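Local coordinates for bifunctional GH43-CE protein (Bacteroides eggerthii, PDB 6MLY), which probably hydrolyses xylan-type polysaccharides through a GH43 glycosidase domain and carries a second, carbohydrate esterase domain in the same chain, at residues P139-F147 with D151-G159; D32-Y43 with W96-Y107. All blocks are in the same frame, centred on the assembly; numbering follows the deposited sequence.

Contact 1 of 2, residues P139-F147 with D151-G159; sequences PAYHDHSFF and DGHIYMIYG
Met156 starts with CG anti to its backbone N (chi1 -173°) and then bends at chi3 (57°), a course that carries its methyl over the Tyr141 ring. There CE lies over the ring centre and 3.9 Å from Tyr141 CG, a CH-pi and Met-aromatic contact, while Pro139 CG takes the opposite face toward the rim. An unbranched, flexible thioether suits this place, since SD can also lie obliquely against His144. Tyr141 in turn presents its edge to the face of Tyr158, with Tyr141 CD1 3.4 Å from Tyr158 CE2 and the planes at 64°: a T-shaped pair. These groups flank the open end of the beta hairpin 145-148/154-158, part of one blade of the GH43 beta-propeller. Toward the turn Tyr155 N donates to Phe147 O at 3.1 Å; back toward the open end Ser145 N donates to Ile157 O at 3.1 Å. Gly159 N donates to His142 O at 3.0 Å, next to Asp143, the residue predicted to tune and orient the proton donor. His144 ties down the same bend, its ND1 donating to Tyr141 O at 3.0 Å and its NE2 paired with Ser110.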
loop_
_atom_site.group_PDB
_atom_site.type_symbol
_atom_site.label_atom_id
_atom_site.label_comp_id
_atom_site.label_asym_id
_atom_site.label_seq_id
_atom_site.Cartn_x
_atom_site.Cartn_y
_atom_site.Cartn_z
ATOM N N PRO A 139 10.497 22.734 -30.984
ATOM C CA PRO A 139 10.121 22.501 -29.595
ATOM C C PRO A 139 9.776 21.026 -29.328
ATOM O O PRO A 139 10.154 20.141 -30.099
ATOM C CB PRO A 139 8.885 23.390 -29.377
ATOM C CG PRO A 139 8.272 23.494 -30.753
ATOM C CD PRO A 139 9.461 23.500 -31.688
ATOM N N ALA A 140 9.094 20.780 -28.209
ATOM C CA ALA A 140 8.379 19.538 -27.981
ATOM C C ALA A 140 6.999 19.647 -28.640
ATOM O O ALA A 140 6.243 20.571 -28.341
ATOM C CB ALA A 140 8.270 19.271 -26.497
ATOM N N TYR A 141 6.692 18.721 -29.555
ATOM C CA TYR A 141 5.370 18.652 -30.164
ATOM C C TYR A 141 4.497 17.717 -29.312
ATOM O O TYR A 141 4.814 16.543 -29.125
ATOM C CB TYR A 141 5.487 18.238 -31.634
ATOM C CG TYR A 141 6.245 19.213 -32.504
ATOM C CD1 TYR A 141 5.584 20.145 -33.293
ATOM C CD2 TYR A 141 7.631 19.196 -32.553
ATOM C CE1 TYR A 141 6.278 21.038 -34.100
ATOM C CE2 TYR A 141 8.340 20.078 -33.356
ATOM C CZ TYR A 141 7.661 21.003 -34.129
ATOM O OH TYR A 141 8.373 21.872 -34.903
ATOM N N HIS A 142 3.398 18.268 -28.790
ATOM C CA HIS A 142 2.597 17.636 -27.745
ATOM C C HIS A 142 1.765 16.497 -28.350
ATOM O O HIS A 142 0.876 16.739 -29.163
ATOM C CB HIS A 142 1.749 18.706 -27.030
ATOM C CG HIS A 142 1.034 18.241 -25.807
ATOM N ND1 HIS A 142 1.665 18.106 -24.583
ATOM C CD2 HIS A 142 -0.263 17.918 -25.600
ATOM C CE1 HIS A 142 0.792 17.701 -23.680
ATOM N NE2 HIS A 142 -0.401 17.579 -24.279
ATOM N N ASP A 143 2.074 15.262 -27.935
ATOM C CA ASP A 143 1.344 14.052 -28.324
ATOM C C ASP A 143 1.296 13.960 -29.849
ATOM O O ASP A 143 0.232 13.742 -30.432
ATOM C CB ASP A 143 -0.083 14.043 -27.772
ATOM C CG ASP A 143 -0.175 14.363 -26.295
ATOM O OD1 ASP A 143 0.783 14.958 -25.763
ATOM O OD2 ASP A 143 -1.207 14.017 -25.695
ATOM N N HIS A 144 2.461 14.152 -30.474
ATOM C CA HIS A 144 2.595 14.138 -31.916
ATOM C C HIS A 144 2.438 12.704 -32.428
ATOM O O HIS A 144 2.854 11.755 -31.774
ATOM C CB HIS A 144 3.937 14.756 -32.338
ATOM C CG HIS A 144 5.138 13.980 -31.905
ATOM N ND1 HIS A 144 6.002 14.437 -30.926
ATOM C CD2 HIS A 144 5.628 12.787 -32.310
ATOM C CE1 HIS A 144 6.969 13.558 -30.750
ATOM N NE2 HIS A 144 6.762 12.536 -31.584
ATOM N N SER A 145 1.843 12.573 -33.615
ATOM C CA SER A 145 1.689 11.298 -34.302
ATOM C C SER A 145 2.159 11.450 -35.751
ATOM O O SER A 145 1.362 11.759 -36.617
ATOM C CB SER A 145 0.260 10.819 -34.220
ATOM O OG SER A 145 0.026 9.736 -35.110
ATOM N N PHE A 146 3.463 11.247 -35.978
ATOM C CA PHE A 146 4.071 11.304 -37.312
ATOM C C PHE A 146 3.594 10.097 -38.130
ATOM O O PHE A 146 3.198 9.071 -37.554
ATOM C CB PHE A 146 5.599 11.382 -37.220
ATOM C CG PHE A 146 6.291 10.091 -36.865
ATOM C CD1 PHE A 146 6.691 9.205 -37.852
ATOM C CD2 PHE A 146 6.557 9.761 -35.544
ATOM C CE1 PHE A 146 7.331 8.017 -37.528
ATOM C CE2 PHE A 146 7.198 8.573 -35.222
ATOM C CZ PHE A 146 7.587 7.704 -36.214
ATOM N N PHE A 147 3.642 10.242 -39.465
ATOM C CA PHE A 147 3.012 9.318 -40.407
ATOM C C PHE A 147 3.677 9.422 -41.783
ATOM O O PHE A 147 3.875 10.526 -42.296
ATOM C CB PHE A 147 1.522 9.640 -40.528
ATOM C CG PHE A 147 0.719 8.641 -41.321
ATOM C CD1 PHE A 147 0.578 8.774 -42.695
ATOM C CD2 PHE A 147 0.100 7.570 -40.695
ATOM C CE1 PHE A 147 -0.162 7.857 -43.426
ATOM C CE2 PHE A 147 -0.645 6.657 -41.426
ATOM C CZ PHE A 147 -0.771 6.799 -42.790
ATOM N N ASP A 151 1.869 9.643 -50.721
ATOM C CA ASP A 151 2.251 10.782 -51.559
ATOM C C ASP A 151 3.755 11.069 -51.394
ATOM O O ASP A 151 4.319 11.859 -52.142
ATOM C CB ASP A 151 1.367 12.003 -51.278
ATOM C CG ASP A 151 1.670 12.766 -49.996
ATOM O OD1 ASP A 151 2.650 12.420 -49.310
ATOM O OD2 ASP A 151 0.922 13.715 -49.704
ATOM N N GLY A 152 4.393 10.442 -50.397
ATOM C CA GLY A 152 5.860 10.416 -50.259
ATOM C C GLY A 152 6.404 11.497 -49.334
ATOM O O GLY A 152 7.605 11.767 -49.346
ATOM N N HIS A 153 5.524 12.124 -48.546
ATOM C CA HIS A 153 5.905 13.101 -47.528
ATOM C C HIS A 153 5.685 12.500 -46.134
ATOM O O HIS A 153 4.847 11.615 -45.970
ATOM C CB HIS A 153 5.098 14.396 -47.681
ATOM C CG HIS A 153 5.318 15.094 -48.976
ATOM N ND1 HIS A 153 4.271 15.568 -49.741
ATOM C CD2 HIS A 153 6.451 15.386 -49.648
ATOM C CE1 HIS A 153 4.750 16.130 -50.833
ATOM N NE2 HIS A 153 6.087 16.025 -50.804
ATOM N N ILE A 154 6.436 13.005 -45.147
ATOM C CA ILE A 154 6.299 12.607 -43.743
ATOM C C ILE A 154 5.605 13.743 -42.987
ATOM O O ILE A 154 6.232 14.763 -42.697
ATOM C CB ILE A 154 7.669 12.279 -43.118
ATOM C CG1 ILE A 154 8.508 11.369 -44.018
ATOM C CG2 ILE A 154 7.496 11.691 -41.724
ATOM C CD1 ILE A 154 9.983 11.401 -43.704
ATOM N N TYR A 155 4.318 13.545 -42.672
ATOM C CA TYR A 155 3.501 14.514 -41.932
ATOM C C TYR A 155 3.703 14.315 -40.425
ATOM O O TYR A 155 4.429 13.418 -40.012
ATOM C CB TYR A 155 2.037 14.382 -42.356
ATOM C CG TYR A 155 1.830 14.642 -43.825
ATOM C CD1 TYR A 155 1.739 15.937 -44.312
ATOM C CD2 TYR A 155 1.785 13.602 -44.738
ATOM C CE1 TYR A 155 1.577 16.189 -45.663
ATOM C CE2 TYR A 155 1.621 13.838 -46.092
ATOM C CZ TYR A 155 1.517 15.137 -46.555
ATOM O OH TYR A 155 1.357 15.381 -47.890
ATOM N N MET A 156 3.070 15.190 -39.636
ATOM C CA MET A 156 3.043 15.121 -38.174
ATOM C C MET A 156 1.880 15.980 -37.665
ATOM O O MET A 156 1.792 17.153 -38.005
ATOM C CB MET A 156 4.360 15.632 -37.578
ATOM C CG MET A 156 4.468 15.440 -36.069
ATOM S SD MET A 156 6.153 15.661 -35.405
ATOM C CE MET A 156 6.521 17.327 -35.960
ATOM N N ILE A 157 0.990 15.368 -36.870
ATOM C CA ILE A 157 -0.143 16.037 -36.202
ATOM C C ILE A 157 0.224 16.178 -34.720
ATOM O O ILE A 157 1.127 15.483 -34.285
ATOM C CB ILE A 157 -1.439 15.234 -36.448
ATOM C CG1 ILE A 157 -1.780 15.213 -37.945
ATOM C CG2 ILE A 157 -2.602 15.753 -35.614
ATOM C CD1 ILE A 157 -2.949 14.325 -38.314
ATOM N N TYR A 158 -0.430 17.093 -33.978
ATOM C CA TYR A 158 -0.184 17.297 -32.510
ATOM C C TYR A 158 -1.133 18.352 -31.912
ATOM O O TYR A 158 -1.789 19.083 -32.645
ATOM C CB TYR A 158 1.261 17.742 -32.264
ATOM C CG TYR A 158 1.712 18.866 -33.162
ATOM C CD1 TYR A 158 1.424 20.186 -32.850
ATOM C CD2 TYR A 158 2.399 18.612 -34.339
ATOM C CE1 TYR A 158 1.822 21.225 -33.675
ATOM C CE2 TYR A 158 2.801 19.640 -35.177
ATOM C CZ TYR A 158 2.509 20.951 -34.845
ATOM O OH TYR A 158 2.895 21.974 -35.662
ATOM N N GLY A 159 -1.171 18.430 -30.570
ATOM C CA GLY A 159 -1.895 19.483 -29.824
ATOM C C GLY A 159 -2.683 18.934 -28.641
ATOM O O GLY A 159 -3.633 19.572 -28.160
#

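Contact 2 of 2, residues D32-Y43 with W96-Y107; sequences DMSMLRVGDTYY and WASCLRYHEGVY. With EDO (1,2-ethanediol), chain F.
Ser34 and Leu100 face each other where two neighbouring blades of the GH43 beta-propeller meet, on strands 34-38 and 99-103, which run nearly parallel, 15° apart, and start beside the predicted active-site region. Ser34 OG stands anti to its own backbone N (chi1 -170°) and accepts from Leu100 N at 2.7 Å; a short hydroxyl thus bridges blades whose strands are not paired through their backbones. Farther along, the interface is apolar. Leu36 crosses Leu100 at about a right angle, its CD2 3.6 Å from Leu100 CG. Branched Val38 serves two rings: CG1 lies over the centre of the Tyr102 face, 3.8 Å from CE1, and CG2 touches Tyr107 CE2 at 3.7 Å. Tyr107 also meets the Tyr43 ring obliquely, while the Tyr43 hydroxyl bonds to Glu128.

At the other end, Ala97 CB packs 3.4 Å from Asp32 OD2, and the same carboxylate holds an ethanediol, whose O2 donates to OD2 at 2.7 Å and which Arg275 also binds. Trp96 lies flat against the diol, C2 over its ring centre. With an alanine in place of Trp96, the diol would probably lose its aromatic wall and be freer to shift on Asp32. A carboxylate, an arginine and an indole face around a diol probably from the crystallisation liquor resemble the surroundings of a bound sugar, consistent with, though not proof of, a place for sugar hydroxyls.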
loop_
_atom_site.group_PDB
_atom_site.type_symbol
_atom_site.label_atom_id
_atom_site.label_comp_id
_atom_site.label_asym_id
_atom_site.label_seq_id
_atom_site.Cartn_x
_atom_site.Cartn_y
_atom_site.Cartn_z
ATOM N N ASP A 32 0.160 5.522 -22.461
ATOM C CA ASP A 32 0.481 6.161 -23.738
ATOM C C ASP A 32 1.109 5.131 -24.680
ATOM O O ASP A 32 2.275 5.249 -25.066
ATOM C CB ASP A 32 1.399 7.367 -23.543
ATOM C CG ASP A 32 0.837 8.429 -22.616
ATOM O OD1 ASP A 32 -0.252 8.203 -22.040
ATOM O OD2 ASP A 32 1.499 9.476 -22.471
ATOM N N MET A 33 0.311 4.118 -25.026
ATOM C CA MET A 33 0.728 3.063 -25.923
ATOM C C MET A 33 0.742 3.597 -27.360
ATOM O O MET A 33 -0.132 4.364 -27.766
ATOM C CB MET A 33 -0.223 1.865 -25.846
ATOM C CG MET A 33 -0.085 1.064 -24.570
ATOM S SD MET A 33 -1.218 -0.349 -24.512
ATOM C CE MET A 33 -2.788 0.488 -24.299
ATOM N N SER A 34 1.774 3.192 -28.101
ATOM C CA SER A 34 1.821 3.269 -29.540
ATOM C C SER A 34 2.124 1.859 -30.057
ATOM O O SER A 34 3.220 1.349 -29.853
ATOM C CB SER A 34 2.845 4.280 -29.994
ATOM O OG SER A 34 2.752 4.530 -31.390
ATOM N N MET A 35 1.125 1.242 -30.696
ATOM C CA MET A 35 1.157 -0.169 -31.079
ATOM C C MET A 35 1.216 -0.302 -32.611
ATOM O O MET A 35 0.717 0.549 -33.364
ATOM C CB MET A 35 -0.089 -0.886 -30.551
ATOM C CG MET A 35 0.042 -2.398 -30.472
ATOM S SD MET A 35 -1.379 -3.157 -29.638
ATOM C CE MET A 35 -0.990 -2.744 -27.938
ATOM N N LEU A 36 1.847 -1.385 -33.067
ATOM C CA LEU A 36 1.773 -1.772 -34.458
ATOM C C LEU A 36 2.024 -3.276 -34.584
ATOM O O LEU A 36 2.489 -3.933 -33.634
ATOM C CB LEU A 36 2.760 -0.951 -35.302
ATOM C CG LEU A 36 4.240 -1.022 -34.922
ATOM C CD1 LEU A 36 4.859 -2.359 -35.302
ATOM C CD2 LEU A 36 5.009 0.105 -35.586
ATOM N N ARG A 37 1.674 -3.786 -35.771
ATOM C CA ARG A 37 1.874 -5.158 -36.174
ATOM C C ARG A 37 2.909 -5.183 -37.299
ATOM O O ARG A 37 3.010 -4.237 -38.061
ATOM C CB ARG A 37 0.549 -5.760 -36.648
ATOM C CG ARG A 37 0.640 -7.219 -37.063
ATOM C CD ARG A 37 -0.724 -7.876 -37.160
ATOM N NE ARG A 37 -1.464 -7.417 -38.321
ATOM C CZ ARG A 37 -1.182 -7.781 -39.566
ATOM N NH1 ARG A 37 -0.225 -8.667 -39.783
ATOM N NH2 ARG A 37 -1.841 -7.254 -40.583
ATOM N N VAL A 38 3.685 -6.264 -37.366
ATOM C CA VAL A 38 4.590 -6.521 -38.471
ATOM C C VAL A 38 4.629 -8.038 -38.672
ATOM O O VAL A 38 5.421 -8.739 -38.045
ATOM C CB VAL A 38 6.004 -5.950 -38.228
ATOM C CG1 VAL A 38 6.858 -6.025 -39.489
ATOM C CG2 VAL A 38 5.980 -4.528 -37.688
ATOM N N GLY A 39 3.739 -8.531 -39.530
ATOM C CA GLY A 39 3.618 -9.938 -39.790
ATOM C C GLY A 39 2.792 -10.601 -38.712
ATOM O O GLY A 39 1.614 -10.281 -38.559
ATOM N N ASP A 40 3.446 -11.495 -37.958
ATOM C CA ASP A 40 2.857 -12.286 -36.875
ATOM C C ASP A 40 3.186 -11.650 -35.515
ATOM O O ASP A 40 2.644 -12.076 -34.486
ATOM C CB ASP A 40 3.352 -13.737 -36.938
ATOM C CG ASP A 40 2.760 -14.546 -38.086
ATOM O OD1 ASP A 40 3.540 -15.002 -38.962
ATOM O OD2 ASP A 40 1.521 -14.721 -38.101
ATOM N N THR A 41 4.061 -10.635 -35.517
ATOM C CA THR A 41 4.536 -9.967 -34.303
ATOM C C THR A 41 3.719 -8.699 -34.035
ATOM O O THR A 41 3.201 -8.088 -34.958
ATOM C CB THR A 41 6.012 -9.580 -34.437
ATOM O OG1 THR A 41 6.724 -10.710 -34.939
ATOM C CG2 THR A 41 6.621 -9.113 -33.136
ATOM N N TYR A 42 3.622 -8.319 -32.758
ATOM C CA TYR A 42 3.082 -7.029 -32.338
ATOM C C TYR A 42 4.168 -6.276 -31.565
ATOM O O TYR A 42 4.976 -6.886 -30.878
ATOM C CB TYR A 42 1.832 -7.209 -31.475
ATOM C CG TYR A 42 0.655 -7.847 -32.169
ATOM C CD1 TYR A 42 0.447 -9.214 -32.105
ATOM C CD2 TYR A 42 -0.263 -7.083 -32.877
ATOM C CE1 TYR A 42 -0.636 -9.811 -32.734
ATOM C CE2 TYR A 42 -1.350 -7.664 -33.512
ATOM C CZ TYR A 42 -1.535 -9.034 -33.446
ATOM O OH TYR A 42 -2.602 -9.625 -34.056
ATOM N N TYR A 43 4.186 -4.948 -31.697
ATOM C CA TYR A 43 5.140 -4.113 -30.989
ATOM C C TYR A 43 4.419 -2.902 -30.404
ATOM O O TYR A 43 3.386 -2.482 -30.905
ATOM C CB TYR A 43 6.273 -3.666 -31.912
ATOM C CG TYR A 43 7.292 -4.734 -32.207
ATOM C CD1 TYR A 43 8.141 -5.198 -31.214
ATOM C CD2 TYR A 43 7.420 -5.269 -33.479
ATOM C CE1 TYR A 43 9.088 -6.174 -31.476
ATOM C CE2 TYR A 43 8.361 -6.246 -33.758
ATOM C CZ TYR A 43 9.197 -6.701 -32.752
ATOM O OH TYR A 43 10.124 -7.666 -33.018
ATOM N N TRP A 96 7.559 11.535 -22.639
ATOM C CA TRP A 96 6.101 11.389 -22.642
ATOM C C TRP A 96 5.652 10.508 -23.826
ATOM O O TRP A 96 6.436 9.683 -24.325
ATOM C CB TRP A 96 5.467 12.792 -22.625
ATOM C CG TRP A 96 5.177 13.281 -21.238
ATOM C CD1 TRP A 96 5.764 12.843 -20.090
ATOM C CD2 TRP A 96 4.230 14.291 -20.843
ATOM N NE1 TRP A 96 5.238 13.496 -19.013
ATOM C CE2 TRP A 96 4.301 14.394 -19.440
ATOM C CE3 TRP A 96 3.331 15.116 -21.530
ATOM C CZ2 TRP A 96 3.515 15.286 -18.710
ATOM C CZ3 TRP A 96 2.550 15.995 -20.809
ATOM C CH2 TRP A 96 2.644 16.079 -19.420
ATOM N N ALA A 97 4.375 10.641 -24.223
ATOM C CA ALA A 97 3.749 9.841 -25.281
ATOM C C ALA A 97 4.668 9.759 -26.502
ATOM O O ALA A 97 5.168 10.770 -26.986
ATOM C CB ALA A 97 2.410 10.427 -25.655
ATOM N N SER A 98 4.873 8.527 -26.976
ATOM C CA SER A 98 5.750 8.220 -28.077
ATOM C C SER A 98 4.902 7.784 -29.273
ATOM O O SER A 98 3.710 7.521 -29.135
ATOM C CB SER A 98 6.760 7.158 -27.696
ATOM O OG SER A 98 6.127 5.932 -27.358
ATOM N N CYS A 99 5.554 7.721 -30.436
ATOM C CA CYS A 99 4.952 7.320 -31.693
ATOM C C CYS A 99 5.812 6.202 -32.290
ATOM O O CYS A 99 7.008 6.405 -32.508
ATOM C CB CYS A 99 4.870 8.518 -32.632
ATOM S SG CYS A 99 3.846 8.234 -34.098
ATOM N N LEU A 100 5.210 5.025 -32.511
ATOM C CA LEU A 100 5.924 3.852 -33.041
ATOM C C LEU A 100 5.367 3.487 -34.424
ATOM O O LEU A 100 4.167 3.240 -34.560
ATOM C CB LEU A 100 5.776 2.687 -32.058
ATOM C CG LEU A 100 6.347 1.347 -32.526
ATOM C CD1 LEU A 100 7.844 1.443 -32.779
ATOM C CD2 LEU A 100 6.042 0.247 -31.520
ATOM N N ARG A 101 6.259 3.429 -35.424
ATOM C CA ARG A 101 5.907 3.115 -36.828
ATOM C C ARG A 101 6.909 2.116 -37.415
ATOM O O ARG A 101 8.020 1.964 -36.897
ATOM C CB ARG A 101 5.927 4.360 -37.719
ATOM C CG ARG A 101 4.968 5.459 -37.294
ATOM C CD ARG A 101 3.516 5.024 -37.363
ATOM N NE ARG A 101 2.632 6.192 -37.242
ATOM C CZ ARG A 101 1.266 6.134 -36.963
ATOM N NH1 ARG A 101 0.598 4.981 -36.751
ATOM N NH2 ARG A 101 0.584 7.226 -37.175
ATOM N N TYR A 102 6.492 1.461 -38.505
ATOM C CA TYR A 102 7.336 0.590 -39.321
ATOM C C TYR A 102 7.061 0.868 -40.793
ATOM O O TYR A 102 5.939 0.682 -41.246
ATOM C CB TYR A 102 7.031 -0.884 -39.069
ATOM C CG TYR A 102 7.704 -1.852 -40.011
ATOM C CD1 TYR A 102 7.049 -2.351 -41.128
ATOM C CD2 TYR A 102 8.989 -2.302 -39.761
ATOM C CE1 TYR A 102 7.659 -3.264 -41.974
ATOM C CE2 TYR A 102 9.616 -3.210 -40.599
ATOM C CZ TYR A 102 8.949 -3.693 -41.708
ATOM O OH TYR A 102 9.575 -4.592 -42.516
ATOM N N HIS A 103 8.105 1.276 -41.519
ATOM C CA HIS A 103 7.986 1.710 -42.902
ATOM C C HIS A 103 9.176 1.190 -43.712
ATOM O O HIS A 103 10.319 1.463 -43.364
ATOM C CB HIS A 103 7.884 3.237 -42.964
ATOM C CG HIS A 103 7.750 3.758 -44.352
ATOM N ND1 HIS A 103 8.849 4.047 -45.141
ATOM C CD2 HIS A 103 6.659 4.016 -45.101
ATOM C CE1 HIS A 103 8.438 4.483 -46.307
ATOM N NE2 HIS A 103 7.101 4.468 -46.309
ATOM N N GLU A 104 8.876 0.431 -44.775
ATOM C CA GLU A 104 9.848 -0.051 -45.768
ATOM C C GLU A 104 11.138 -0.521 -45.085
ATOM O O GLU A 104 12.243 -0.088 -45.433
ATOM C CB GLU A 104 10.084 1.022 -46.835
ATOM C CG GLU A 104 9.099 0.918 -47.986
ATOM C CD GLU A 104 9.325 1.900 -49.117
ATOM O OE1 GLU A 104 9.161 3.111 -48.869
ATOM O OE2 GLU A 104 9.675 1.447 -50.243
ATOM N N GLY A 105 10.965 -1.415 -44.104
ATOM C CA GLY A 105 12.050 -2.183 -43.493
ATOM C C GLY A 105 12.663 -1.528 -42.263
ATOM O O GLY A 105 13.554 -2.116 -41.645
ATOM N N VAL A 106 12.208 -0.325 -41.893
ATOM C CA VAL A 106 12.822 0.406 -40.782
ATOM C C VAL A 106 11.750 0.776 -39.749
ATOM O O VAL A 106 10.705 1.334 -40.101
ATOM C CB VAL A 106 13.586 1.648 -41.279
ATOM C CG1 VAL A 106 14.023 2.543 -40.125
ATOM C CG2 VAL A 106 14.784 1.258 -42.131
ATOM N N TYR A 107 12.036 0.464 -38.479
ATOM C CA TYR A 107 11.211 0.870 -37.350
ATOM C C TYR A 107 11.535 2.324 -36.997
ATOM O O TYR A 107 12.702 2.710 -36.931
ATOM C CB TYR A 107 11.438 -0.055 -36.149
ATOM C CG TYR A 107 10.931 -1.460 -36.351
ATOM C CD1 TYR A 107 11.777 -2.472 -36.777
ATOM C CD2 TYR A 107 9.596 -1.772 -36.146
ATOM C CE1 TYR A 107 11.315 -3.761 -36.983
ATOM C CE2 TYR A 107 9.117 -3.055 -36.351
ATOM C CZ TYR A 107 9.980 -4.054 -36.770
ATOM O OH TYR A 107 9.522 -5.321 -36.977
HETATM C C1 EDO F . 0.033 11.767 -20.227
HETATM O O1 EDO F . 0.125 10.343 -20.355
HETATM C C2 EDO F . 1.435 12.349 -20.333
HETATM O O2 EDO F . 2.013 11.958 -21.586
#

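How the contacts relate
Along the chain the contacts come in series: contact 2 joins 32-43 to 96-107, and contact 1 follows, folding 139-147 back on 151-159. Their centres lie about 15 Å apart, within the GH43 family region and far from the esterase part. The three strands 34-38, 99-103 and 145-148 each lie at the edge of a separate antiparallel sheet, consistent with three successive propeller blades. Strand 99-103 packs against both neighbours: it meets 34-38 in contact 2, and its Arg101 NE probably hydrogen-bonds to Phe146 O, 3.0 Å away, in contact 1. Contact 2 thus joins blades, whereas contact 1 lies within one; together they bring Asp143 close to Ala97 and the diol pocket.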